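Local coordinates for protein GDP-mannose-dependent alpha-(1-6)-phosphatidylinositol monomannoside mannosyltransferase (Corynebacterium glutamicum, PDB 3OKP) that is a mannosyltransferase of the GT-B fold, built from two Rossmann-like domains, and is modelled with guanosine-5'-diphosphate-alpha-D-mannose, at residues 22-27 with 114-119; 57-62 with 83-88; 73-78 with 102-107; 90-93 with 98-101; 94-99 with 122-127. All blocks are in the same frame, centred on the assembly; numbering follows the deposited sequence.

Contact 1 (22-27 with 114-119)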
# COMPACT_ATOMS: atom_id res chain seq x y z
N GLN A 22 -7.34 4.50 5.60
CA GLN A 22 -8.65 4.89 5.07
C GLN A 22 -8.94 4.22 3.73
O GLN A 22 -10.03 3.68 3.52
CB GLN A 22 -8.77 6.41 4.95
CG GLN A 22 -8.96 7.15 6.28
CD GLN A 22 -7.65 7.49 6.99
OE1 GLN A 22 -6.57 7.11 6.56
NE2 GLN A 22 -7.76 8.22 8.10
N SER A 23 -7.96 4.25 2.83
CA SER A 23 -8.07 3.63 1.50
C SER A 23 -8.13 2.10 1.60
O SER A 23 -8.91 1.45 0.90
CB SER A 23 -6.91 4.06 0.61
OG SER A 23 -6.96 5.46 0.35
N TYR A 24 -7.29 1.55 2.48
CA TYR A 24 -7.23 0.12 2.77
C TYR A 24 -8.60 -0.42 3.18
O TYR A 24 -9.08 -1.40 2.61
CB TYR A 24 -6.18 -0.11 3.87
CG TYR A 24 -6.00 -1.54 4.33
CD1 TYR A 24 -5.00 -2.35 3.77
CD2 TYR A 24 -6.78 -2.07 5.36
CE1 TYR A 24 -4.81 -3.67 4.22
CE2 TYR A 24 -6.60 -3.38 5.80
CZ TYR A 24 -5.62 -4.17 5.23
OH TYR A 24 -5.44 -5.46 5.68
N LEU A 25 -9.23 0.23 4.16
CA LEU A 25 -10.52 -0.22 4.69
C LEU A 25 -11.67 -0.00 3.70
O LEU A 25 -12.46 -0.91 3.47
CB LEU A 25 -10.82 0.42 6.05
CG LEU A 25 -9.92 0.00 7.22
CD1 LEU A 25 -10.32 0.74 8.48
CD2 LEU A 25 -9.94 -1.50 7.45
N ARG A 26 -11.73 1.19 3.11
CA ARG A 26 -12.72 1.48 2.06
C ARG A 26 -12.74 0.40 0.98
O ARG A 26 -13.81 -0.12 0.63
CB ARG A 26 -12.45 2.86 1.44
CG ARG A 26 -13.28 3.21 0.20
CD ARG A 26 -12.62 4.31 -0.61
NE ARG A 26 -11.39 3.85 -1.26
CZ ARG A 26 -10.34 4.62 -1.55
NH1 ARG A 26 -10.36 5.92 -1.26
NH2 ARG A 26 -9.28 4.09 -2.13
N ASP A 27 -11.57 0.04 0.46
CA ASP A 27 -11.48 -0.90 -0.66
C ASP A 27 -11.70 -2.36 -0.25
O ASP A 27 -12.28 -3.13 -1.02
CB ASP A 27 -10.16 -0.72 -1.42
CG ASP A 27 -10.06 0.64 -2.10
OD1 ASP A 27 -11.10 1.28 -2.34
OD2 ASP A 27 -8.92 1.07 -2.38
N ILE A 114 -10.75 -9.94 14.86
CA ILE A 114 -9.68 -9.74 13.88
C ILE A 114 -9.08 -8.36 14.09
O ILE A 114 -9.80 -7.40 14.37
CB ILE A 114 -10.21 -9.86 12.41
CG1 ILE A 114 -11.02 -11.15 12.20
CG2 ILE A 114 -9.06 -9.81 11.41
CD1 ILE A 114 -12.52 -10.96 12.30
N ALA A 115 -7.76 -8.26 13.97
CA ALA A 115 -7.07 -6.97 13.97
C ALA A 115 -6.04 -6.91 12.84
O ALA A 115 -5.27 -7.86 12.65
CB ALA A 115 -6.42 -6.69 15.32
N SER A 116 -6.03 -5.81 12.11
CA SER A 116 -5.10 -5.62 10.99
C SER A 116 -3.92 -4.74 11.38
O SER A 116 -4.10 -3.64 11.91
CB SER A 116 -5.81 -5.03 9.77
OG SER A 116 -6.71 -5.97 9.19
N THR A 117 -2.71 -5.23 11.13
CA THR A 117 -1.50 -4.43 11.30
C THR A 117 -1.13 -3.80 9.97
O THR A 117 -1.55 -4.26 8.91
CB THR A 117 -0.32 -5.27 11.82
OG1 THR A 117 0.02 -6.29 10.87
CG2 THR A 117 -0.65 -5.90 13.17
N HIS A 118 -0.33 -2.74 10.04
CA HIS A 118 0.13 -2.04 8.85
C HIS A 118 1.63 -1.78 8.95
O HIS A 118 2.42 -2.72 8.88
CB HIS A 118 -0.70 -0.76 8.62
CG HIS A 118 -2.18 -1.00 8.62
ND1 HIS A 118 -2.87 -1.31 7.47
CD2 HIS A 118 -3.08 -1.01 9.62
CE1 HIS A 118 -4.15 -1.48 7.76
NE2 HIS A 118 -4.30 -1.31 9.07
N GLY A 119 2.02 -0.52 9.13
CA GLY A 119 3.44 -0.18 9.27
C GLY A 119 3.88 0.11 10.70
O GLY A 119 4.97 -0.28 11.11

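Contact 2 (57-62 with 83-88)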
# COMPACT_ATOMS: atom_id res chain seq x y z
N ASP A 57 -23.50 1.78 0.39
CA ASP A 57 -24.57 0.78 0.45
C ASP A 57 -24.51 -0.10 1.71
O ASP A 57 -25.25 -1.08 1.83
CB ASP A 57 -24.64 -0.07 -0.83
CG ASP A 57 -23.35 -0.83 -1.12
OD1 ASP A 57 -22.32 -0.64 -0.42
OD2 ASP A 57 -23.36 -1.64 -2.07
N TYR A 58 -23.63 0.28 2.63
CA TYR A 58 -23.54 -0.36 3.95
C TYR A 58 -23.61 0.68 5.07
O TYR A 58 -23.34 1.86 4.85
CB TYR A 58 -22.27 -1.22 4.07
CG TYR A 58 -20.97 -0.47 3.85
CD1 TYR A 58 -20.39 -0.38 2.59
CD2 TYR A 58 -20.32 0.15 4.92
CE1 TYR A 58 -19.20 0.31 2.39
CE2 TYR A 58 -19.13 0.84 4.73
CZ TYR A 58 -18.58 0.92 3.46
OH TYR A 58 -17.40 1.59 3.28
N GLU A 59 -23.98 0.23 6.27
CA GLU A 59 -24.20 1.11 7.42
C GLU A 59 -22.91 1.58 8.08
O GLU A 59 -22.00 0.78 8.34
CB GLU A 59 -25.10 0.42 8.45
CG GLU A 59 -25.40 1.26 9.70
CD GLU A 59 -26.23 0.52 10.73
OE1 GLU A 59 -26.21 -0.73 10.75
OE2 GLU A 59 -26.90 1.20 11.54
N VAL A 60 -22.84 2.88 8.35
CA VAL A 60 -21.76 3.47 9.15
C VAL A 60 -22.37 4.12 10.39
O VAL A 60 -23.22 5.01 10.28
CB VAL A 60 -20.93 4.52 8.35
CG1 VAL A 60 -19.82 5.12 9.21
CG2 VAL A 60 -20.34 3.89 7.09
N ILE A 61 -21.96 3.65 11.56
CA ILE A 61 -22.36 4.25 12.83
C ILE A 61 -21.23 5.17 13.30
O ILE A 61 -20.13 4.72 13.60
CB ILE A 61 -22.67 3.18 13.91
CG1 ILE A 61 -23.79 2.25 13.42
CG2 ILE A 61 -23.04 3.84 15.24
CD1 ILE A 61 -23.94 0.96 14.21
N ARG A 62 -21.52 6.47 13.33
CA ARG A 62 -20.51 7.47 13.65
C ARG A 62 -20.40 7.76 15.15
O ARG A 62 -21.39 8.10 15.81
CB ARG A 62 -20.76 8.76 12.87
CG ARG A 62 -20.52 8.66 11.36
CD ARG A 62 -19.04 8.64 11.00
NE ARG A 62 -18.82 8.60 9.56
CZ ARG A 62 -17.64 8.69 8.96
NH1 ARG A 62 -16.53 8.84 9.69
NH2 ARG A 62 -17.55 8.63 7.64
N ARG A 83 -24.31 -6.54 20.01
CA ARG A 83 -25.53 -7.24 20.39
C ARG A 83 -26.75 -6.84 19.55
O ARG A 83 -27.54 -7.70 19.17
CB ARG A 83 -25.80 -7.08 21.89
CG ARG A 83 -24.74 -7.75 22.77
CD ARG A 83 -25.01 -7.55 24.25
NE ARG A 83 -24.69 -6.19 24.70
CZ ARG A 83 -23.66 -5.87 25.48
NH1 ARG A 83 -22.83 -6.81 25.92
NH2 ARG A 83 -23.47 -4.61 25.83
N GLU A 84 -26.87 -5.55 19.25
CA GLU A 84 -28.02 -5.04 18.48
C GLU A 84 -28.01 -5.49 17.01
O GLU A 84 -29.05 -5.84 16.45
CB GLU A 84 -28.10 -3.51 18.55
N ARG A 85 -26.82 -5.47 16.40
CA ARG A 85 -26.69 -5.88 15.00
C ARG A 85 -26.34 -7.37 14.85
O ARG A 85 -26.08 -7.83 13.75
CB ARG A 85 -25.65 -5.01 14.28
CG ARG A 85 -26.10 -3.59 13.99
CD ARG A 85 -27.12 -3.53 12.84
NE ARG A 85 -27.54 -2.16 12.56
CZ ARG A 85 -28.68 -1.61 12.98
NH1 ARG A 85 -29.54 -2.31 13.72
NH2 ARG A 85 -28.96 -0.36 12.66
N GLU A 86 -26.36 -8.10 15.97
CA GLU A 86 -26.03 -9.53 16.00
C GLU A 86 -24.69 -9.83 15.31
O GLU A 86 -24.61 -10.66 14.39
CB GLU A 86 -27.17 -10.38 15.42
CG GLU A 86 -28.41 -10.44 16.31
CD GLU A 86 -29.42 -11.49 15.86
OE1 GLU A 86 -29.84 -11.46 14.68
OE2 GLU A 86 -29.81 -12.33 16.70
N ILE A 87 -23.65 -9.15 15.77
CA ILE A 87 -22.32 -9.20 15.16
C ILE A 87 -21.57 -10.49 15.51
O ILE A 87 -21.47 -10.86 16.69
CB ILE A 87 -21.49 -7.95 15.54
CG1 ILE A 87 -22.14 -6.66 15.01
CG2 ILE A 87 -20.03 -8.08 15.10
CD1 ILE A 87 -22.30 -6.58 13.48
N ASP A 88 -21.03 -11.14 14.48
CA ASP A 88 -20.23 -12.35 14.63
C ASP A 88 -18.74 -12.03 14.71
O ASP A 88 -18.03 -12.55 15.57
CB ASP A 88 -20.49 -13.30 13.45
CG ASP A 88 -21.95 -13.70 13.33
OD1 ASP A 88 -22.44 -14.43 14.22
OD2 ASP A 88 -22.60 -13.29 12.35

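Contact 3 (73-78 with 102-107)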
# COMPACT_ATOMS: atom_id res chain seq x y z
N THR A 73 -16.29 4.14 27.69
CA THR A 73 -17.46 4.62 26.94
C THR A 73 -17.47 4.11 25.49
O THR A 73 -18.52 3.70 24.99
CB THR A 73 -17.58 6.17 26.95
OG1 THR A 73 -16.33 6.75 26.55
CG2 THR A 73 -17.97 6.67 28.34
N THR A 74 -16.31 4.13 24.84
CA THR A 74 -16.17 3.60 23.48
C THR A 74 -16.44 2.09 23.45
O THR A 74 -17.16 1.60 22.58
CB THR A 74 -14.77 3.88 22.89
OG1 THR A 74 -14.46 5.27 23.00
CG2 THR A 74 -14.72 3.48 21.42
N ALA A 75 -15.87 1.37 24.41
CA ALA A 75 -16.06 -0.07 24.53
C ALA A 75 -17.53 -0.44 24.76
O ALA A 75 -18.02 -1.42 24.20
CB ALA A 75 -15.18 -0.64 25.64
N HIS A 76 -18.22 0.35 25.59
CA HIS A 76 -19.65 0.17 25.87
C HIS A 76 -20.49 0.32 24.60
O HIS A 76 -21.38 -0.49 24.34
CB HIS A 76 -20.13 1.16 26.94
CG HIS A 76 -21.58 1.02 27.30
ND1 HIS A 76 -22.00 0.49 28.49
CD2 HIS A 76 -22.70 1.35 26.61
CE1 HIS A 76 -23.33 0.49 28.53
NE2 HIS A 76 -23.77 1.00 27.40
N ALA A 77 -20.19 1.37 23.83
CA ALA A 77 -20.90 1.65 22.59
C ALA A 77 -20.66 0.54 21.56
O ALA A 77 -21.60 0.13 20.87
CB ALA A 77 -20.47 3.00 22.02
N MET A 78 -19.42 0.06 21.48
CA MET A 78 -19.07 -1.06 20.62
C MET A 78 -19.84 -2.32 21.02
O MET A 78 -20.39 -3.02 20.16
CB MET A 78 -17.56 -1.34 20.67
CG MET A 78 -17.11 -2.48 19.76
SD MET A 78 -15.43 -3.06 20.07
CE MET A 78 -15.60 -3.79 21.70
N ALA A 102 -10.53 -5.70 22.47
CA ALA A 102 -10.89 -7.03 21.98
C ALA A 102 -11.56 -7.91 23.05
O ALA A 102 -12.45 -8.70 22.74
CB ALA A 102 -9.68 -7.74 21.39
N GLY A 103 -11.11 -7.76 24.30
CA GLY A 103 -11.73 -8.45 25.43
C GLY A 103 -13.21 -8.13 25.56
O GLY A 103 -14.03 -9.04 25.72
N THR A 104 -13.55 -6.85 25.47
CA THR A 104 -14.94 -6.38 25.52
C THR A 104 -15.76 -6.96 24.37
O THR A 104 -16.93 -7.32 24.55
CB THR A 104 -15.01 -4.83 25.48
OG1 THR A 104 -14.29 -4.29 26.59
CG2 THR A 104 -16.46 -4.34 25.53
N ALA A 105 -15.15 -7.06 23.19
CA ALA A 105 -15.81 -7.62 22.01
C ALA A 105 -16.24 -9.07 22.23
O ALA A 105 -17.36 -9.45 21.88
CB ALA A 105 -14.91 -7.50 20.78
N LYS A 106 -15.36 -9.87 22.83
CA LYS A 106 -15.68 -11.26 23.19
C LYS A 106 -16.72 -11.33 24.31
O LYS A 106 -17.61 -12.19 24.28
CB LYS A 106 -14.42 -12.04 23.57
CG LYS A 106 -13.50 -12.32 22.39
CD LYS A 106 -12.45 -13.38 22.72
CE LYS A 106 -11.73 -13.84 21.45
NZ LYS A 106 -10.50 -14.64 21.75
N GLN A 107 -16.62 -10.42 25.28
CA GLN A 107 -17.60 -10.32 26.36
C GLN A 107 -19.00 -10.00 25.83
O GLN A 107 -20.00 -10.52 26.34
CB GLN A 107 -17.19 -9.23 27.37
CG GLN A 107 -15.96 -9.55 28.19
CD GLN A 107 -15.56 -8.40 29.10
OE1 GLN A 107 -16.26 -7.39 29.20
NE2 GLN A 107 -14.42 -8.55 29.77

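Contact 4 (90-93 with 98-101)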
# COMPACT_ATOMS: atom_id res chain seq x y z
N VAL A 90 -15.64 -9.06 14.93
CA VAL A 90 -15.22 -7.70 15.21
C VAL A 90 -13.83 -7.49 14.61
O VAL A 90 -12.87 -8.18 14.97
CB VAL A 90 -15.22 -7.38 16.73
CG1 VAL A 90 -14.64 -5.99 17.01
CG2 VAL A 90 -16.64 -7.47 17.27
N TRP A 91 -13.75 -6.56 13.67
CA TRP A 91 -12.52 -6.29 12.94
C TRP A 91 -11.99 -4.90 13.27
O TRP A 91 -12.58 -3.89 12.88
CB TRP A 91 -12.75 -6.46 11.43
CG TRP A 91 -11.55 -6.21 10.54
CD1 TRP A 91 -10.23 -6.26 10.90
CD2 TRP A 91 -11.58 -5.92 9.14
NE1 TRP A 91 -9.44 -5.99 9.81
CE2 TRP A 91 -10.24 -5.78 8.71
CE3 TRP A 91 -12.61 -5.75 8.20
CZ2 TRP A 91 -9.89 -5.49 7.39
CZ3 TRP A 91 -12.26 -5.46 6.88
CH2 TRP A 91 -10.92 -5.33 6.49
N PHE A 92 -10.88 -4.86 14.01
CA PHE A 92 -10.18 -3.61 14.27
C PHE A 92 -9.29 -3.31 13.06
O PHE A 92 -8.29 -4.00 12.82
CB PHE A 92 -9.36 -3.69 15.56
CG PHE A 92 -10.20 -3.92 16.79
CD1 PHE A 92 -10.83 -2.85 17.43
CD2 PHE A 92 -10.36 -5.20 17.31
CE1 PHE A 92 -11.62 -3.06 18.56
CE2 PHE A 92 -11.14 -5.41 18.45
CZ PHE A 92 -11.77 -4.34 19.07
N GLY A 93 -9.68 -2.28 12.31
CA GLY A 93 -8.99 -1.90 11.07
C GLY A 93 -7.52 -1.60 11.25
O GLY A 93 -6.72 -1.81 10.34
N LEU A 98 -6.57 0.43 19.27
CA LEU A 98 -8.00 0.11 19.45
C LEU A 98 -8.33 -1.35 19.75
O LEU A 98 -9.32 -1.63 20.43
CB LEU A 98 -8.85 0.61 18.27
CG LEU A 98 -9.25 2.09 18.21
CD1 LEU A 98 -10.08 2.35 16.96
CD2 LEU A 98 -10.00 2.54 19.47
N ALA A 99 -7.51 -2.28 19.25
CA ALA A 99 -7.71 -3.71 19.51
C ALA A 99 -7.49 -4.11 20.97
O ALA A 99 -7.65 -5.27 21.34
CB ALA A 99 -6.85 -4.56 18.57
N LEU A 100 -7.12 -3.13 21.81
CA LEU A 100 -7.11 -3.33 23.26
C LEU A 100 -8.54 -3.48 23.82
O LEU A 100 -8.72 -3.82 24.99
CB LEU A 100 -6.35 -2.20 23.97
CG LEU A 100 -4.83 -2.13 23.78
CD1 LEU A 100 -4.28 -0.79 24.25
CD2 LEU A 100 -4.11 -3.28 24.47
N MET A 101 -9.53 -3.22 22.97
CA MET A 101 -10.95 -3.44 23.31
C MET A 101 -11.45 -4.82 22.88
O MET A 101 -12.65 -5.09 22.91
CB MET A 101 -11.82 -2.35 22.67
CG MET A 101 -11.52 -0.92 23.10
SD MET A 101 -12.84 0.24 22.67
CE MET A 101 -12.75 0.24 20.87

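Contact 5 (94-99 with 122-127)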
# COMPACT_ATOMS: atom_id res chain seq x y z
N ALA A 94 -7.18 -1.11 12.43
CA ALA A 94 -5.80 -0.92 12.84
C ALA A 94 -5.67 -1.46 14.26
O ALA A 94 -6.46 -1.13 15.14
CB ALA A 94 -5.41 0.55 12.78
N ALA A 95 -4.68 -2.33 14.47
CA ALA A 95 -4.53 -3.06 15.73
C ALA A 95 -4.23 -2.15 16.92
O ALA A 95 -4.95 -2.18 17.92
CB ALA A 95 -3.47 -4.15 15.59
N ALA A 96 -3.16 -1.36 16.83
CA ALA A 96 -2.73 -0.52 17.94
C ALA A 96 -3.25 0.92 17.79
O ALA A 96 -3.02 1.55 16.76
CB ALA A 96 -1.21 -0.53 18.05
N PRO A 97 -3.94 1.44 18.83
CA PRO A 97 -4.27 0.82 20.11
C PRO A 97 -5.70 0.27 20.27
O PRO A 97 -6.00 -0.30 21.32
CB PRO A 97 -4.08 1.98 21.09
CG PRO A 97 -4.52 3.20 20.29
CD PRO A 97 -4.38 2.85 18.80
N LEU A 98 -6.57 0.43 19.27
CA LEU A 98 -8.00 0.11 19.45
C LEU A 98 -8.33 -1.35 19.75
O LEU A 98 -9.32 -1.63 20.43
CB LEU A 98 -8.85 0.61 18.27
CG LEU A 98 -9.25 2.09 18.21
CD1 LEU A 98 -10.08 2.35 16.96
CD2 LEU A 98 -10.00 2.54 19.47
N ALA A 99 -7.51 -2.28 19.25
CA ALA A 99 -7.71 -3.71 19.51
C ALA A 99 -7.49 -4.11 20.97
O ALA A 99 -7.65 -5.27 21.34
CB ALA A 99 -6.85 -4.56 18.57
N VAL A 122 5.57 -2.25 13.74
CA VAL A 122 7.00 -2.54 13.71
C VAL A 122 7.74 -1.72 14.77
O VAL A 122 8.52 -2.26 15.55
CB VAL A 122 7.63 -2.28 12.31
CG1 VAL A 122 9.13 -2.55 12.32
CG2 VAL A 122 6.95 -3.13 11.24
N GLY A 123 7.47 -0.42 14.80
CA GLY A 123 8.05 0.48 15.79
C GLY A 123 7.59 0.19 17.21
O GLY A 123 8.33 0.42 18.17
N TRP A 124 6.36 -0.32 17.34
CA TRP A 124 5.78 -0.70 18.63
C TRP A 124 6.51 -1.89 19.27
O TRP A 124 6.50 -2.05 20.49
CB TRP A 124 4.29 -1.02 18.49
CG TRP A 124 3.39 0.19 18.45
CD1 TRP A 124 3.39 1.18 17.51
CD2 TRP A 124 2.33 0.51 19.37
NE1 TRP A 124 2.42 2.11 17.80
CE2 TRP A 124 1.75 1.73 18.93
CE3 TRP A 124 1.82 -0.10 20.52
CZ2 TRP A 124 0.69 2.34 19.60
CZ3 TRP A 124 0.76 0.51 21.19
CH2 TRP A 124 0.21 1.72 20.73
N SER A 125 7.13 -2.73 18.45
CA SER A 125 7.87 -3.89 18.95
C SER A 125 9.26 -3.54 19.49
O SER A 125 9.99 -4.42 19.97
CB SER A 125 7.97 -4.97 17.86
OG SER A 125 8.82 -4.56 16.80
N MET A 126 9.62 -2.26 19.43
CA MET A 126 10.96 -1.78 19.80
C MET A 126 11.05 -1.21 21.22
O MET A 126 12.15 -1.06 21.76
CB MET A 126 11.46 -0.74 18.80
CG MET A 126 11.54 -1.22 17.35
SD MET A 126 12.63 -2.64 17.10
CE MET A 126 14.25 -1.91 17.42
N LEU A 127 9.90 -0.88 21.81
CA LEU A 127 9.86 -0.31 23.16
C LEU A 127 9.21 -1.28 24.14
O LEU A 127 8.30 -2.02 23.76
CB LEU A 127 9.10 1.03 23.15
CG LEU A 127 9.75 2.22 22.44
CD1 LEU A 127 8.70 3.25 22.06
CD2 LEU A 127 10.85 2.85 23.30

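Contact 1 (22-27 with 114-119)
In the N-terminal Rossmann-like domain of this GT-B protein, Y24 of the first helix meets H118 of the loop that follows the C-terminal end of strand 112-116. The two rings form a T-shaped (edge-to-face) pair: their centroids lie 4.8 Å apart and their planes stand at 84°. The edge of the imidazole points at the phenol face, and the atom that makes the touch is H118 CE1, 3.6 Å from Y24 CD2 and 3.7 Å from Y24 CE2, nearer the rim of the ring than its centre. Because CE1 sits between two ring nitrogens, its C-H is probably polarised and suits the pi face. Y24 can reach this far because its CG lies anti to the backbone N (chi1 179°), which sends the ring away from the helix and toward the strand end. Farther along, Y24 OH comes 3.8 Å from S116 OG, alongside rather than bonded. Each hydroxyl has other partners: Y24 OH bonds the carbonyl of L168, while S116 OG is shared by W91 NE1 and T145 OG1. The imidazole is fixed from a second direction, since H118 NE2 is hydrogen-bonded to O of the loop residue G93, just after strand 89-92. The H118 side chain lies about 9 Å from the bound guanosine-5'-diphosphate-alpha-D-mannose. Around the pair, helix 20-29 packs L25 on W91 of strand 89-92, Y24 also touches T145 of strand 143-146, and strand 112-116 runs between those two strands.

Contact 2 (57-62 with 83-88)
E59 and R85 form a two-pronged salt bridge between the outermost strand 59-63 and the end of helix 72-84, the helix of the beta-alpha-beta crossover that carries the chain on to strand 89-92 of the Rossmann-like sheet. R85 grips side-on: NE bonds E59 OE1 at 2.7 Å and NH2 bonds E59 OE2 at 2.8 Å. Both hydrogen bonds are nearly straight (N-H...O 164°), and both oxygens stay close to the guanidinium plane. OE1 uses its syn lone pair; OE2 is met on its syn side, somewhat out of the carboxylate plane. The carboxylate and guanidinium planes are 28° apart, nearly coplanar, and the paired bonds restrain rotation of either group. The side chains arrive from opposite directions: the chain of E59 is extended, whereas R85, the first residue to leave the helical conformation, bends at chi2 (-74°) to swing its head toward the strand. This is a surface contact, so solvent probably weakens the electrostatic gain. Beside it, I61 packs on I81 of the helix and E59 rests on V38 of the adjoining strand. R85 CD, next to the bonded NE, is carried to 3.6 Å from E59 OE1.

Contact 3 (73-78 with 102-107)
The amide N of M78 bonds T74 O at 2.9 Å, one turn back along helix 72-84, and the helix so held turns M78 and A75 toward T104 and A105 of helix 102-107. The two helices run roughly parallel, with the axes of the short segments 9.6 Å apart at their closest and crossing at -32°. Their backbones draw nearest where A75 faces T104, CA to CA 6.5 Å, a spacing that the small alanine side chain permits. T104 straddles the methyl of A75: its two branches, OG1 and CG2, each lie 3.9 Å from A75 CB. CG2 also leans on the backbone of the opposing helix, 3.6 Å from A75 O. That placement follows from chi1 of T104 (-59°), which sets OG1 beside its own backbone N and leaves the methyl beside the carbonyl carbon. One turn on, M78 spans the gap by an extended chain that bends only at its last torsion (chi3 68°). The bend lays CE against the backbone N of A105, at 3.6 Å, and 3.9 Å from A105 CB, with T104 CB close by. The contact is therefore van der Waals packing of methyl groups and helix backbone. The pair packs on the sheet of the N-terminal Rossmann-like domain: M78 and A102 both rest on F92, and A105 on V90, of strand 89-92; A105 also meets V113 of strand 112-116, and T74 reaches W63 at the end of strand 59-63.

Contact 4 (90-93 with 98-101)
Strand 90-92 ends, and the chain doubles back through a short 3-10 turn, 98-100, so that the CA atoms of F92 and A99 come to 5.8 Å. This is a beta-to-alpha connection of the Rossmann-like domain, leading from strand 89-92 into helix 102-107, and F92 packs against it. The turn lies across the phenyl ring rather than beside it. A99 CA sits over the ring centre, 3.7 Å from the F92 centroid and 10° off its normal, a CH-pi contact made by the backbone itself. The methyl of A99 continues the cover, with CB 3.8 Å from F92 CD2. At another part of the ring, F92 CE1 comes 3.3 Å from L98 O; the carbonyl of buried L98 is already engaged, since it accepts from M101 N at 3.0 Å, the bond that closes the 3-10 turn. L98 CB flanks CD1. The phenyl is aimed at the turn by a chi1 of -62°, which puts CG opposite its own carbonyl carbon. M101, the N-cap residue of helix 102-107, adds the last contact: its CB is 4.1 Å from F92 CZ, and its bent chain brings CE to 4.2 Å from F92 CE1.

Contact 5 (94-99 with 122-127)
W124 is turned by chi1 of -80° and chi2 of 62°, which set its indole beside the loop that follows strand 89-92 and lay one face over the methyl of A96. The touching part is the six-membered ring: A96 CB stands 3.6 Å from its centroid and only 4° off the normal. The methyl is therefore almost equally far from all six atoms, for instance 3.8 Å from both W124 CZ2 and W124 CH2. This CH-pi contact is joined by P97, whose CB lies 4.3 Å from W124 CH2. The peptide bond between A96 and P97 is cis, consistent with both side chains lying near CH2. Just after the short, weakly bonded helix of the tryptophan, S125 turns back on V122 O: S125 OG lies 2.6 Å from this carbonyl oxygen and S125 N 3.3 Å. S125 OG is also in hydrogen-bonding contact with R154 O. Farther along, W124 leans on S133 and L134 of helix 128-140. Both segments lie in connections after strands, one after 89-92 and the other after 112-116. A weak hydrogen bond from A96 N to E121 OE2, just before the segment of W124, adds a tie. Across this partly exposed pairing the cohesion comes mainly from dispersion and the soft attraction of a methyl for a pi face; such a contact has little directional demand and probably depends mainly on close fit.

How the contacts relate
All five contacts lie in the N-terminal domain, whereas the residues lining the guanosine-5'-diphosphate-alpha-D-mannose pocket belong to the C-terminal one; contact 1 faces the ligand across the cleft between them. Contact 4 lies between the others: its centre is 9 Å from that of contact 3, 11 Å from contact 1 and 12 Å from contact 5, with which it shares L98 and A99. It meets contact 3 through M78 CE and M101 O, 3.4 Å apart, and contact 1 through H118 NE2 and G93 O, 2.8 Å. Contacts 1 and 5 are joined by a probable hydrogen bond from A95 N to S116 O, 2.9 Å. Contact 2, 26 Å from contact 5 between centres, shares helix 72-84 with contact 3.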